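Local coordinates for hexokinase (Schistosoma mansoni, PDB 1BDG), which catalyses the ATP-dependent phosphorylation of glucose and other hexoses to hexose 6-phosphates, the first step of glycolysis, at residues E27-R32 with D260-Q265; F143-V148 with K162-D167; K268-D273 with G288-E293; I272-P277 with Y282-S287. All blocks are in the same frame, centred on the assembly; numbering follows the deposited sequence.

Overall arrangement
Contact 2 lies in the small subdomain of this hexokinase, while contacts 3 and 4 lie in the large one. Contact 1 joins helix 23-41 near the N-terminus to a large-subdomain loop. The 27-32 to 260-265 pairing spans 228 residues and encloses contact 2 along the chain. Contacts 3 and 4 come after both, share Ile272 and Asp273, and have centres about 5 Å apart. Contacts 2 and 4 both touch the glucose, from the two subdomains, with centres about 14 Å apart. A probable hydrogen bond between Phe164 O and His276 NE2 ties the two sides of the cleft together in this glucose-bound form. The centres of contacts 1 and 2 are farthest apart, at about 26 Å, and contact 1 touches contacts 3 and 4.

Contact 1: residues E27-R32 with D260-Q265; sequences EEICDR and DCWRTQ
Trp262 packs its indole against helix 23-41, in a helix-to-loop contact at the large subdomain of the hexokinase fold. The loop carrying Trp262 leads into helix 265-272. The clearest interaction is a CH-pi contact. Ile29 CD1 sits over the indole, 3.9 Å from the centroid of the five-membered ring of Trp262 and 11° off the ring normal. CB of Cys261 lies over the opposite face, so the ring is sandwiched. Apolar packing continues at the six-membered end. Glu28 CG lies 3.5 Å from Trp262 CH2. This CG stands opposite the backbone N (chi1 -174°), and the chain then bends at chi2. On the polar side, Trp262 NE1 makes a weak hydrogen bond with Asp25, and Arg32 NE forms a long salt bridge to Glu28 OE2 at 3.8 Å. The Arg32 guanidinium is steeply tilted to the indole, with the two planes 77° apart. Its NE meets the ring edge near the ring plane, 3.5 Å from Trp262 CH2.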
loop_
_atom_site.group_PDB
_atom_site.type_symbol
_atom_site.label_atom_id
_atom_site.label_comp_id
_atom_site.label_asym_id
_atom_site.label_seq_id
_atom_site.Cartn_x
_atom_site.Cartn_y
_atom_site.Cartn_z
ATOM N N GLU A 27 -19.681 8.135 1.149
ATOM C CA GLU A 27 -19.905 9.201 0.165
ATOM C C GLU A 27 -19.110 10.434 0.641
ATOM O O GLU A 27 -18.389 11.058 -0.128
ATOM C CB GLU A 27 -21.407 9.534 0.038
ATOM C CG GLU A 27 -22.275 8.362 -0.470
ATOM C CD GLU A 27 -23.797 8.644 -0.516
ATOM O OE1 GLU A 27 -24.316 9.421 0.320
ATOM O OE2 GLU A 27 -24.492 8.046 -1.369
ATOM N N GLU A 28 -19.166 10.702 1.939
ATOM C CA GLU A 28 -18.469 11.824 2.542
ATOM C C GLU A 28 -16.949 11.683 2.571
ATOM O O GLU A 28 -16.247 12.619 2.200
ATOM C CB GLU A 28 -18.949 12.024 3.959
ATOM C CG GLU A 28 -18.385 13.254 4.598
ATOM C CD GLU A 28 -19.463 14.256 4.827
ATOM O OE1 GLU A 28 -20.558 13.803 5.274
ATOM O OE2 GLU A 28 -19.231 15.468 4.535
ATOM N N ILE A 29 -16.428 10.565 3.076
ATOM C CA ILE A 29 -14.968 10.381 3.097
ATOM C C ILE A 29 -14.493 10.706 1.675
ATOM O O ILE A 29 -13.691 11.616 1.466
ATOM C CB ILE A 29 -14.552 8.934 3.482
ATOM C CG1 ILE A 29 -14.732 8.710 4.980
ATOM C CG2 ILE A 29 -13.122 8.646 3.068
ATOM C CD1 ILE A 29 -16.083 8.158 5.363
ATOM N N CYS A 30 -15.097 10.031 0.701
ATOM C CA CYS A 30 -14.798 10.248 -0.708
ATOM C C CYS A 30 -14.891 11.723 -1.081
ATOM O O CYS A 30 -13.974 12.263 -1.693
ATOM C CB CYS A 30 -15.761 9.434 -1.564
ATOM S SG CYS A 30 -15.844 9.924 -3.266
ATOM N N ASP A 31 -15.965 12.377 -0.653
ATOM C CA ASP A 31 -16.203 13.797 -0.926
ATOM C C ASP A 31 -15.100 14.684 -0.381
ATOM O O ASP A 31 -14.638 15.588 -1.064
ATOM C CB ASP A 31 -17.519 14.227 -0.299
ATOM C CG ASP A 31 -18.345 15.062 -1.220
ATOM O OD1 ASP A 31 -18.633 14.572 -2.331
ATOM O OD2 ASP A 31 -18.714 16.192 -0.836
ATOM N N ARG A 32 -14.731 14.456 0.877
ATOM C CA ARG A 32 -13.655 15.193 1.544
ATOM C C ARG A 32 -12.317 14.860 0.861
ATOM O O ARG A 32 -11.501 15.745 0.608
ATOM C CB ARG A 32 -13.590 14.802 3.038
ATOM C CG ARG A 32 -14.614 15.492 3.914
ATOM C CD ARG A 32 -14.768 14.835 5.270
ATOM N NE ARG A 32 -15.800 15.500 6.064
ATOM C CZ ARG A 32 -15.559 16.349 7.070
ATOM N NH1 ARG A 32 -14.309 16.632 7.433
ATOM N NH2 ARG A 32 -16.570 16.998 7.655
ATOM N N ASP A 260 -11.686 12.645 11.283
ATOM C CA ASP A 260 -11.921 12.740 12.727
ATOM C C ASP A 260 -13.258 12.290 13.269
ATOM O O ASP A 260 -13.406 12.136 14.473
ATOM C CB ASP A 260 -11.631 14.157 13.228
ATOM C CG ASP A 260 -10.166 14.366 13.564
ATOM O OD1 ASP A 260 -9.411 13.358 13.628
ATOM O OD2 ASP A 260 -9.779 15.537 13.777
ATOM N N CYS A 261 -14.245 12.118 12.408
ATOM C CA CYS A 261 -15.550 11.683 12.873
ATOM C C CYS A 261 -15.679 10.175 12.770
ATOM O O CYS A 261 -16.472 9.549 13.479
ATOM C CB CYS A 261 -16.630 12.316 12.015
ATOM S SG CYS A 261 -16.649 14.064 12.138
ATOM N N TRP A 262 -14.878 9.603 11.883
ATOM C CA TRP A 262 -14.913 8.187 11.605
ATOM C C TRP A 262 -13.824 7.364 12.278
ATOM O O TRP A 262 -13.884 6.139 12.287
ATOM C CB TRP A 262 -14.917 8.010 10.093
ATOM C CG TRP A 262 -16.052 8.791 9.468
ATOM C CD1 TRP A 262 -17.360 8.449 9.465
ATOM C CD2 TRP A 262 -15.963 10.043 8.779
ATOM N NE1 TRP A 262 -18.099 9.394 8.815
ATOM C CE2 TRP A 262 -17.269 10.390 8.384
ATOM C CE3 TRP A 262 -14.913 10.912 8.459
ATOM C CZ2 TRP A 262 -17.554 11.562 7.693
ATOM C CZ3 TRP A 262 -15.197 12.081 7.772
ATOM C CH2 TRP A 262 -16.513 12.391 7.399
ATOM N N ARG A 263 -12.825 8.030 12.833
ATOM C CA ARG A 263 -11.761 7.329 13.532
ATOM C C ARG A 263 -12.223 7.003 14.953
ATOM O O ARG A 263 -12.801 7.853 15.633
ATOM C CB ARG A 263 -10.485 8.162 13.533
ATOM C CG ARG A 263 -9.951 8.368 12.135
ATOM C CD ARG A 263 -8.685 9.204 12.096
ATOM N NE ARG A 263 -7.594 8.557 12.806
ATOM C CZ ARG A 263 -7.139 8.930 14.000
ATOM N NH1 ARG A 263 -7.673 9.972 14.651
ATOM N NH2 ARG A 263 -6.155 8.231 14.553
ATOM N N THR A 264 -12.031 5.744 15.355
ATOM C CA THR A 264 -12.415 5.250 16.678
ATOM C C THR A 264 -11.219 5.250 17.629
ATOM O O THR A 264 -10.096 5.577 17.226
ATOM C CB THR A 264 -12.972 3.820 16.585
ATOM O OG1 THR A 264 -11.920 2.920 16.221
ATOM C CG2 THR A 264 -14.074 3.739 15.543
ATOM N N GLN A 265 -11.452 4.857 18.880
ATOM C CA GLN A 265 -10.384 4.828 19.889
ATOM C C GLN A 265 -9.332 3.753 19.632
ATOM O O GLN A 265 -8.184 3.873 20.060
ATOM C CB GLN A 265 -10.951 4.691 21.314
ATOM C CG GLN A 265 -11.911 3.521 21.522
ATOM C CD GLN A 265 -12.066 3.114 22.992
ATOM O OE1 GLN A 265 -11.208 2.424 23.560
ATOM N NE2 GLN A 265 -13.176 3.512 23.593
#

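Contact 2: residues F143-V148 with K162-D167; sequences FSFPCV and KGFSAD. With GLC (alpha-D-glucopyranose), chain B.
Lys162 and Phe145 meet beside the bound glucose, with Lys162 CE 3.8 Å from Phe145 CE1. The ammonium group of Lys162 goes on to the sugar. NZ donates to the ring oxygen O5 of the glucose at 3.1 Å and to its O6 at 2.8 Å. A bend at chi3 (-83°) turns the end of the lysine chain to the sugar. Lys162 NZ also lies 3.5 Å from Ser144 CB. Its distance to the Phe145 ring allows at most a weak cation-pi attraction. From the other segment, Phe145 CA comes within 3.3 Å of the glucose O3, and Pro146 CD approaches O2.

The next shell holds these groups in place. Phe145 points its edge at the face of Phe164 in a T-shaped pair, with centroids 5.2 Å apart and planes at 62°. Phe145 CZ is the touching atom, 3.8 Å from Phe164 CD1. Trp160 stacks on Phe164 and meets Phe145 edge-to-face, so the three rings form an aromatic cluster, of which Phe145 touches the lysine. Ser144 is the centre of an inverse gamma turn. Its OG hydrogen-bonds to Leu75 O and to Asp197, a residue that itself binds glucose.

All four touching residues are buried. Ser144, Phe145 and Lys162 are part of the small-subdomain side of the hexokinase sugar site, with Phe164 behind them. Ser144 and Lys162 are experimentally established substrate-binding residues.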
loop_
_atom_site.group_PDB
_atom_site.type_symbol
_atom_site.label_atom_id
_atom_site.label_comp_id
_atom_site.label_asym_id
_atom_site.label_seq_id
_atom_site.Cartn_x
_atom_site.Cartn_y
_atom_site.Cartn_z
ATOM N N PHE A 143 10.626 2.572 -5.502
ATOM C CA PHE A 143 10.805 2.980 -4.108
ATOM C C PHE A 143 9.423 3.346 -3.570
ATOM O O PHE A 143 8.925 4.445 -3.813
ATOM C CB PHE A 143 11.742 4.181 -4.044
ATOM C CG PHE A 143 12.223 4.510 -2.662
ATOM C CD1 PHE A 143 12.755 3.517 -1.836
ATOM C CD2 PHE A 143 12.199 5.824 -2.200
ATOM C CE1 PHE A 143 13.266 3.832 -0.572
ATOM C CE2 PHE A 143 12.701 6.152 -0.950
ATOM C CZ PHE A 143 13.242 5.151 -0.130
ATOM N N SER A 144 8.805 2.418 -2.848
ATOM C CA SER A 144 7.464 2.603 -2.306
ATOM C C SER A 144 7.319 3.694 -1.255
ATOM O O SER A 144 6.750 3.433 -0.186
ATOM C CB SER A 144 6.974 1.295 -1.687
ATOM O OG SER A 144 7.283 0.191 -2.506
ATOM N N PHE A 145 7.765 4.914 -1.524
ATOM C CA PHE A 145 7.618 5.959 -0.520
ATOM C C PHE A 145 7.375 7.306 -1.174
ATOM O O PHE A 145 7.632 7.474 -2.366
ATOM C CB PHE A 145 8.856 6.006 0.396
ATOM C CG PHE A 145 9.015 4.784 1.265
ATOM C CD1 PHE A 145 8.245 4.621 2.406
ATOM C CD2 PHE A 145 9.894 3.771 0.907
ATOM C CE1 PHE A 145 8.348 3.467 3.163
ATOM C CE2 PHE A 145 9.994 2.620 1.664
ATOM C CZ PHE A 145 9.223 2.471 2.786
ATOM N N PRO A 146 6.839 8.278 -0.413
ATOM C CA PRO A 146 6.573 9.608 -0.964
ATOM C C PRO A 146 7.887 10.291 -1.254
ATOM O O PRO A 146 8.740 10.399 -0.375
ATOM C CB PRO A 146 5.843 10.306 0.177
ATOM C CG PRO A 146 6.466 9.705 1.379
ATOM C CD PRO A 146 6.505 8.241 1.022
ATOM N N CYS A 147 8.059 10.704 -2.502
ATOM C CA CYS A 147 9.265 11.399 -2.958
ATOM C C CYS A 147 8.840 12.557 -3.848
ATOM O O CYS A 147 7.815 12.489 -4.520
ATOM C CB CYS A 147 10.159 10.471 -3.801
ATOM S SG CYS A 147 10.860 9.029 -2.989
ATOM N N VAL A 148 9.619 13.625 -3.829
ATOM C CA VAL A 148 9.376 14.793 -4.676
ATOM C C VAL A 148 10.196 14.510 -5.934
ATOM O O VAL A 148 11.428 14.574 -5.907
ATOM C CB VAL A 148 9.926 16.065 -4.022
ATOM C CG1 VAL A 148 9.843 17.218 -4.973
ATOM C CG2 VAL A 148 9.205 16.352 -2.740
ATOM N N LYS A 162 5.328 3.323 6.836
ATOM C CA LYS A 162 5.417 1.898 7.118
ATOM C C LYS A 162 6.374 1.500 8.245
ATOM O O LYS A 162 6.381 2.129 9.306
ATOM C CB LYS A 162 5.703 1.126 5.819
ATOM C CG LYS A 162 4.495 1.081 4.900
ATOM C CD LYS A 162 4.727 0.301 3.651
ATOM C CE LYS A 162 5.415 1.116 2.613
ATOM N NZ LYS A 162 5.187 0.529 1.253
ATOM N N GLY A 163 7.148 0.436 8.042
ATOM C CA GLY A 163 8.059 -0.019 9.077
ATOM C C GLY A 163 9.500 0.466 8.970
ATOM O O GLY A 163 10.397 -0.133 9.579
ATOM N N PHE A 164 9.734 1.526 8.200
ATOM C CA PHE A 164 11.080 2.052 8.026
ATOM C C PHE A 164 11.358 3.307 8.860
ATOM O O PHE A 164 10.457 4.106 9.138
ATOM C CB PHE A 164 11.342 2.369 6.560
ATOM C CG PHE A 164 11.538 1.164 5.689
ATOM C CD1 PHE A 164 10.542 0.198 5.563
ATOM C CD2 PHE A 164 12.692 1.035 4.925
ATOM C CE1 PHE A 164 10.691 -0.882 4.676
ATOM C CE2 PHE A 164 12.848 -0.029 4.046
ATOM C CZ PHE A 164 11.848 -0.987 3.920
ATOM N N SER A 165 12.620 3.461 9.258
ATOM C CA SER A 165 13.095 4.610 10.039
ATOM C C SER A 165 14.606 4.682 9.979
ATOM O O SER A 165 15.250 4.896 10.995
ATOM C CB SER A 165 12.638 4.538 11.506
ATOM O OG SER A 165 13.042 3.331 12.125
ATOM N N ALA A 166 15.168 4.436 8.801
ATOM C CA ALA A 166 16.612 4.495 8.618
ATOM C C ALA A 166 17.010 5.963 8.646
ATOM O O ALA A 166 16.323 6.808 8.069
ATOM C CB ALA A 166 16.993 3.871 7.297
ATOM N N ASP A 167 18.076 6.293 9.364
ATOM C CA ASP A 167 18.500 7.678 9.421
ATOM C C ASP A 167 19.382 7.975 8.217
ATOM O O ASP A 167 19.916 7.071 7.589
ATOM C CB ASP A 167 19.233 7.968 10.727
ATOM C CG ASP A 167 20.649 7.448 10.729
ATOM O OD1 ASP A 167 20.818 6.212 10.643
ATOM O OD2 ASP A 167 21.597 8.272 10.808
HETATM C C1 GLC B . 2.857 3.492 1.756
HETATM C C2 GLC B . 3.859 4.403 1.048
HETATM C C3 GLC B . 3.408 4.653 -0.373
HETATM C C4 GLC B . 3.213 3.326 -1.086
HETATM C C5 GLC B . 2.215 2.487 -0.318
HETATM C C6 GLC B . 2.018 1.117 -0.940
HETATM O O1 GLC B . 1.614 4.109 1.722
HETATM O O2 GLC B . 3.964 5.654 1.726
HETATM O O3 GLC B . 4.376 5.425 -1.068
HETATM O O4 GLC B . 2.755 3.550 -2.398
HETATM O O5 GLC B . 2.700 2.279 1.010
HETATM O O6 GLC B . 2.996 0.202 -0.491
#

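Contact 3: residues K268-D273 with G288-E293; sequences KSMDID and GMYLGE
The thioether of Met270 meets the Tyr290 ring obliquely, in a Met-aromatic contact between two helices of the large subdomain. SD lies 4.9 Å from the Tyr290 ring centroid and 71° off the ring normal. Its closest ring atom is Tyr290 CD1, at 3.7 Å. The methyl end also packs here, with Met270 CE 3.9 Å from Tyr290 CB. Met270 CG lies opposite the backbone N (chi1 -170°), and the chain then folds at chi2 and chi3. This places both sulfur and methyl against the tyrosine. Helix 265-272 is thus fastened to residues 288-293 of helix 288-304. Tyr290 also touches Glu283, a glucose-binding residue, and Lys284. Gly288 and Met289, which precede Tyr290, probably bind ATP. The Glu293 carboxylate has a salt bridge with Arg296 and a weak bond from Asn321 N. Asp273 OD2 is 4.6 Å from Glu293 OE2, a like-charge approach that the Arg296 salt bridge may offset. Met270 also meets Glu293 through aliphatic carbons. Glu293 CG rests 3.8 Å from Met270 CG.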
loop_
_atom_site.group_PDB
_atom_site.type_symbol
_atom_site.label_atom_id
_atom_site.label_comp_id
_atom_site.label_asym_id
_atom_site.label_seq_id
_atom_site.Cartn_x
_atom_site.Cartn_y
_atom_site.Cartn_z
ATOM N N LYS A 268 -6.994 5.234 17.313
ATOM C CA LYS A 268 -6.148 6.193 18.014
ATOM C C LYS A 268 -5.077 5.545 18.864
ATOM O O LYS A 268 -3.937 5.996 18.842
ATOM C CB LYS A 268 -6.991 7.149 18.862
ATOM C CG LYS A 268 -7.933 7.976 18.044
ATOM C CD LYS A 268 -8.780 8.907 18.869
ATOM C CE LYS A 268 -9.815 9.521 17.943
ATOM N NZ LYS A 268 -10.479 10.741 18.429
ATOM N N SER A 269 -5.408 4.492 19.606
ATOM C CA SER A 269 -4.400 3.839 20.430
ATOM C C SER A 269 -3.486 2.942 19.604
ATOM O O SER A 269 -2.416 2.544 20.074
ATOM C CB SER A 269 -5.036 3.061 21.572
ATOM O OG SER A 269 -5.862 2.029 21.079
ATOM N N MET A 270 -3.930 2.590 18.397
ATOM C CA MET A 270 -3.144 1.782 17.459
ATOM C C MET A 270 -2.144 2.775 16.863
ATOM O O MET A 270 -0.942 2.537 16.831
ATOM C CB MET A 270 -4.068 1.231 16.358
ATOM C CG MET A 270 -3.503 0.175 15.404
ATOM S SD MET A 270 -2.496 0.788 14.049
ATOM C CE MET A 270 -3.628 1.724 13.215
ATOM N N ASP A 271 -2.663 3.923 16.447
ATOM C CA ASP A 271 -1.856 4.998 15.877
ATOM C C ASP A 271 -0.819 5.534 16.900
ATOM O O ASP A 271 0.385 5.557 16.631
ATOM C CB ASP A 271 -2.795 6.112 15.393
ATOM C CG ASP A 271 -2.055 7.291 14.836
ATOM O OD1 ASP A 271 -1.142 7.074 14.019
ATOM O OD2 ASP A 271 -2.377 8.432 15.231
ATOM N N ILE A 272 -1.286 5.933 18.076
ATOM C CA ILE A 272 -0.408 6.435 19.130
ATOM C C ILE A 272 0.841 5.542 19.335
ATOM O O ILE A 272 1.960 6.039 19.463
ATOM C CB ILE A 272 -1.201 6.527 20.495
ATOM C CG1 ILE A 272 -2.129 7.737 20.525
ATOM C CG2 ILE A 272 -0.268 6.594 21.682
ATOM C CD1 ILE A 272 -3.096 7.712 21.712
ATOM N N ASP A 273 0.630 4.228 19.312
ATOM C CA ASP A 273 1.666 3.224 19.568
ATOM C C ASP A 273 2.430 2.756 18.326
ATOM O O ASP A 273 3.308 1.880 18.420
ATOM C CB ASP A 273 1.004 2.049 20.325
ATOM C CG ASP A 273 1.986 0.952 20.760
ATOM O OD1 ASP A 273 3.074 1.240 21.332
ATOM O OD2 ASP A 273 1.632 -0.236 20.560
ATOM N N GLY A 288 -2.713 -3.674 5.114
ATOM C CA GLY A 288 -2.346 -4.928 5.746
ATOM C C GLY A 288 -1.406 -4.875 6.941
ATOM O O GLY A 288 -1.419 -5.776 7.766
ATOM N N MET A 289 -0.562 -3.866 7.041
ATOM C CA MET A 289 0.338 -3.778 8.181
ATOM C C MET A 289 -0.391 -3.364 9.449
ATOM O O MET A 289 0.063 -3.661 10.559
ATOM C CB MET A 289 1.448 -2.765 7.898
ATOM C CG MET A 289 2.280 -2.385 9.100
ATOM S SD MET A 289 3.623 -1.305 8.637
ATOM C CE MET A 289 4.877 -1.898 9.676
ATOM N N TYR A 290 -1.542 -2.716 9.299
ATOM C CA TYR A 290 -2.244 -2.239 10.476
ATOM C C TYR A 290 -3.565 -2.882 10.830
ATOM O O TYR A 290 -3.986 -2.796 11.985
ATOM C CB TYR A 290 -2.428 -0.729 10.397
ATOM C CG TYR A 290 -1.165 0.051 10.075
ATOM C CD1 TYR A 290 -0.327 0.526 11.088
ATOM C CD2 TYR A 290 -0.835 0.349 8.763
ATOM C CE1 TYR A 290 0.789 1.286 10.797
ATOM C CE2 TYR A 290 0.275 1.098 8.469
ATOM C CZ TYR A 290 1.081 1.565 9.482
ATOM O OH TYR A 290 2.162 2.347 9.157
ATOM N N LEU A 291 -4.209 -3.555 9.878
ATOM C CA LEU A 291 -5.502 -4.173 10.172
ATOM C C LEU A 291 -5.476 -5.236 11.253
ATOM O O LEU A 291 -6.427 -5.356 12.009
ATOM C CB LEU A 291 -6.174 -4.713 8.916
ATOM C CG LEU A 291 -6.657 -3.680 7.901
ATOM C CD1 LEU A 291 -7.494 -4.333 6.854
ATOM C CD2 LEU A 291 -7.443 -2.614 8.597
ATOM N N GLY A 292 -4.404 -6.012 11.336
ATOM C CA GLY A 292 -4.323 -7.027 12.371
ATOM C C GLY A 292 -4.164 -6.369 13.732
ATOM O O GLY A 292 -4.738 -6.797 14.735
ATOM N N GLU A 293 -3.434 -5.268 13.756
ATOM C CA GLU A 293 -3.186 -4.558 14.992
ATOM C C GLU A 293 -4.499 -3.991 15.515
ATOM O O GLU A 293 -4.688 -3.876 16.732
ATOM C CB GLU A 293 -2.131 -3.472 14.753
ATOM C CG GLU A 293 -1.428 -2.911 16.005
ATOM C CD GLU A 293 -0.722 -3.954 16.905
ATOM O OE1 GLU A 293 -0.775 -5.179 16.631
ATOM O OE2 GLU A 293 -0.133 -3.529 17.926
#

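Contact 4: residues I272-P277 with Y282-S287; sequences IDSLHP and YEKMVS. With GLC (alpha-D-glucopyranose), chain B.
Just behind the glucose site of the large subdomain, the loop following helix 265-272 is tied to the short helix 283-286 by Lys284. This buried lysine reaches across with its ammonium group. NZ gives two weak hydrogen bonds to the loop, one to Ser274 OG at 3.4 Å and one to His276 O at 3.3 Å. Bends at chi3 (148°) and chi4 (117°) direct the end of the chain between these acceptors. The methylene group packs too, with Lys284 CE 3.8 Å from Ser274 CB.

A water bridges the two segments. It accepts from Lys284 NZ at 2.9 Å and from His276 N at 2.7 Å, and donates to His276 O at 3.0 Å. The stronger partner of NZ is Lys279 O, and Asp271 is a long, weak ionic one. Ser274 OG is also held by Asp271 O.

The residue before Lys284 faces the sugar. Glu283 extends its chain so that OE2 accepts a hydrogen bond from the glucose O1 at 2.7 Å, while Thr222 N bonds to the same oxygen. On the loop side, His276 NE2 bonds to Phe164 O of the small subdomain.

The Lys284 ammonium is thus solvated by backbone carbonyls, a hydroxyl and a water, with Asp271 giving only weak ionic compensation. These partners would be expected to stabilise its charge in this buried setting.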
loop_
_atom_site.group_PDB
_atom_site.type_symbol
_atom_site.label_atom_id
_atom_site.label_comp_id
_atom_site.label_asym_id
_atom_site.label_seq_id
_atom_site.Cartn_x
_atom_site.Cartn_y
_atom_site.Cartn_z
ATOM N N ILE A 272 -1.286 5.933 18.076
ATOM C CA ILE A 272 -0.408 6.435 19.130
ATOM C C ILE A 272 0.841 5.542 19.335
ATOM O O ILE A 272 1.960 6.039 19.463
ATOM C CB ILE A 272 -1.201 6.527 20.495
ATOM C CG1 ILE A 272 -2.129 7.737 20.525
ATOM C CG2 ILE A 272 -0.268 6.594 21.682
ATOM C CD1 ILE A 272 -3.096 7.712 21.712
ATOM N N ASP A 273 0.630 4.228 19.312
ATOM C CA ASP A 273 1.666 3.224 19.568
ATOM C C ASP A 273 2.430 2.756 18.326
ATOM O O ASP A 273 3.308 1.880 18.420
ATOM C CB ASP A 273 1.004 2.049 20.325
ATOM C CG ASP A 273 1.986 0.952 20.760
ATOM O OD1 ASP A 273 3.074 1.240 21.332
ATOM O OD2 ASP A 273 1.632 -0.236 20.560
ATOM N N SER A 274 2.141 3.374 17.178
ATOM C CA SER A 274 2.795 3.008 15.916
ATOM C C SER A 274 4.196 3.583 15.805
ATOM O O SER A 274 4.636 4.316 16.678
ATOM C CB SER A 274 1.940 3.429 14.717
ATOM O OG SER A 274 1.793 4.828 14.632
ATOM N N LEU A 275 4.893 3.240 14.728
ATOM C CA LEU A 275 6.268 3.697 14.489
ATOM C C LEU A 275 6.362 5.218 14.298
ATOM O O LEU A 275 7.177 5.885 14.934
ATOM C CB LEU A 275 6.823 2.975 13.262
ATOM C CG LEU A 275 8.300 3.060 12.926
ATOM C CD1 LEU A 275 9.074 2.086 13.803
ATOM C CD2 LEU A 275 8.487 2.706 11.454
ATOM N N HIS A 276 5.545 5.749 13.395
ATOM C CA HIS A 276 5.509 7.182 13.111
ATOM C C HIS A 276 4.115 7.654 13.494
ATOM O O HIS A 276 3.223 7.639 12.650
ATOM C CB HIS A 276 5.695 7.441 11.611
ATOM C CG HIS A 276 6.968 6.895 11.030
ATOM N ND1 HIS A 276 8.113 7.661 10.887
ATOM C CD2 HIS A 276 7.260 5.686 10.503
ATOM C CE1 HIS A 276 9.053 6.939 10.299
ATOM N NE2 HIS A 276 8.558 5.738 10.057
ATOM N N PRO A 277 3.889 8.022 14.774
ATOM C CA PRO A 277 2.585 8.491 15.275
ATOM C C PRO A 277 1.966 9.720 14.607
ATOM O O PRO A 277 2.627 10.736 14.439
ATOM C CB PRO A 277 2.867 8.758 16.746
ATOM C CG PRO A 277 3.878 7.719 17.086
ATOM C CD PRO A 277 4.810 7.769 15.897
ATOM N N TYR A 282 -5.211 7.605 7.139
ATOM C CA TYR A 282 -6.148 6.865 6.319
ATOM C C TYR A 282 -5.593 5.467 6.071
ATOM O O TYR A 282 -6.338 4.480 6.143
ATOM C CB TYR A 282 -6.408 7.595 4.999
ATOM C CG TYR A 282 -7.208 6.806 3.990
ATOM C CD1 TYR A 282 -8.571 6.594 4.158
ATOM C CD2 TYR A 282 -6.607 6.296 2.853
ATOM C CE1 TYR A 282 -9.315 5.893 3.215
ATOM C CE2 TYR A 282 -7.344 5.598 1.900
ATOM C CZ TYR A 282 -8.695 5.404 2.090
ATOM O OH TYR A 282 -9.413 4.730 1.140
ATOM N N GLU A 283 -4.281 5.369 5.851
ATOM C CA GLU A 283 -3.660 4.077 5.589
ATOM C C GLU A 283 -3.834 3.094 6.732
ATOM O O GLU A 283 -4.040 1.907 6.518
ATOM C CB GLU A 283 -2.176 4.238 5.294
ATOM C CG GLU A 283 -1.423 2.921 5.293
ATOM C CD GLU A 283 -0.014 3.065 4.846
ATOM O OE1 GLU A 283 0.830 3.457 5.669
ATOM O OE2 GLU A 283 0.250 2.795 3.662
ATOM N N LYS A 284 -3.722 3.598 7.949
ATOM C CA LYS A 284 -3.852 2.779 9.137
ATOM C C LYS A 284 -5.246 2.181 9.316
ATOM O O LYS A 284 -5.436 1.276 10.140
ATOM C CB LYS A 284 -3.429 3.601 10.352
ATOM C CG LYS A 284 -1.944 3.859 10.372
ATOM C CD LYS A 284 -1.559 4.975 11.295
ATOM C CE LYS A 284 -0.190 4.728 11.902
ATOM N NZ LYS A 284 0.825 5.728 11.537
ATOM N N MET A 285 -6.220 2.695 8.560
ATOM C CA MET A 285 -7.595 2.201 8.619
ATOM C C MET A 285 -7.810 1.159 7.537
ATOM O O MET A 285 -8.697 0.332 7.653
ATOM C CB MET A 285 -8.610 3.332 8.389
ATOM C CG MET A 285 -8.648 4.458 9.438
ATOM S SD MET A 285 -9.600 5.916 8.912
ATOM C CE MET A 285 -11.200 5.591 9.547
ATOM N N VAL A 286 -6.925 1.154 6.543
ATOM C CA VAL A 286 -7.021 0.283 5.371
ATOM C C VAL A 286 -5.989 -0.839 5.110
ATOM O O VAL A 286 -6.374 -1.975 4.827
ATOM C CB VAL A 286 -7.091 1.160 4.081
ATOM C CG1 VAL A 286 -7.256 0.312 2.851
ATOM C CG2 VAL A 286 -8.216 2.146 4.181
ATOM N N SER A 287 -4.698 -0.521 5.188
ATOM C CA SER A 287 -3.639 -1.476 4.881
ATOM C C SER A 287 -3.368 -2.703 5.748
ATOM O O SER A 287 -3.617 -2.724 6.958
ATOM C CB SER A 287 -2.336 -0.727 4.680
ATOM O OG SER A 287 -1.816 -0.268 5.918
HETATM C C1 GLC B . 2.857 3.492 1.756
HETATM C C2 GLC B . 3.859 4.403 1.048
HETATM C C3 GLC B . 3.408 4.653 -0.373
HETATM C C4 GLC B . 3.213 3.326 -1.086
HETATM C C5 GLC B . 2.215 2.487 -0.318
HETATM C C6 GLC B . 2.018 1.117 -0.940
HETATM O O1 GLC B . 1.614 4.109 1.722
HETATM O O2 GLC B . 3.964 5.654 1.726
HETATM O O3 GLC B . 4.376 5.425 -1.068
HETATM O O4 GLC B . 2.755 3.550 -2.398
HETATM O O5 GLC B . 2.700 2.279 1.010
HETATM O O6 GLC B . 2.996 0.202 -0.491
HETATM O O HOH W 1 3.545 4.795 11.815
#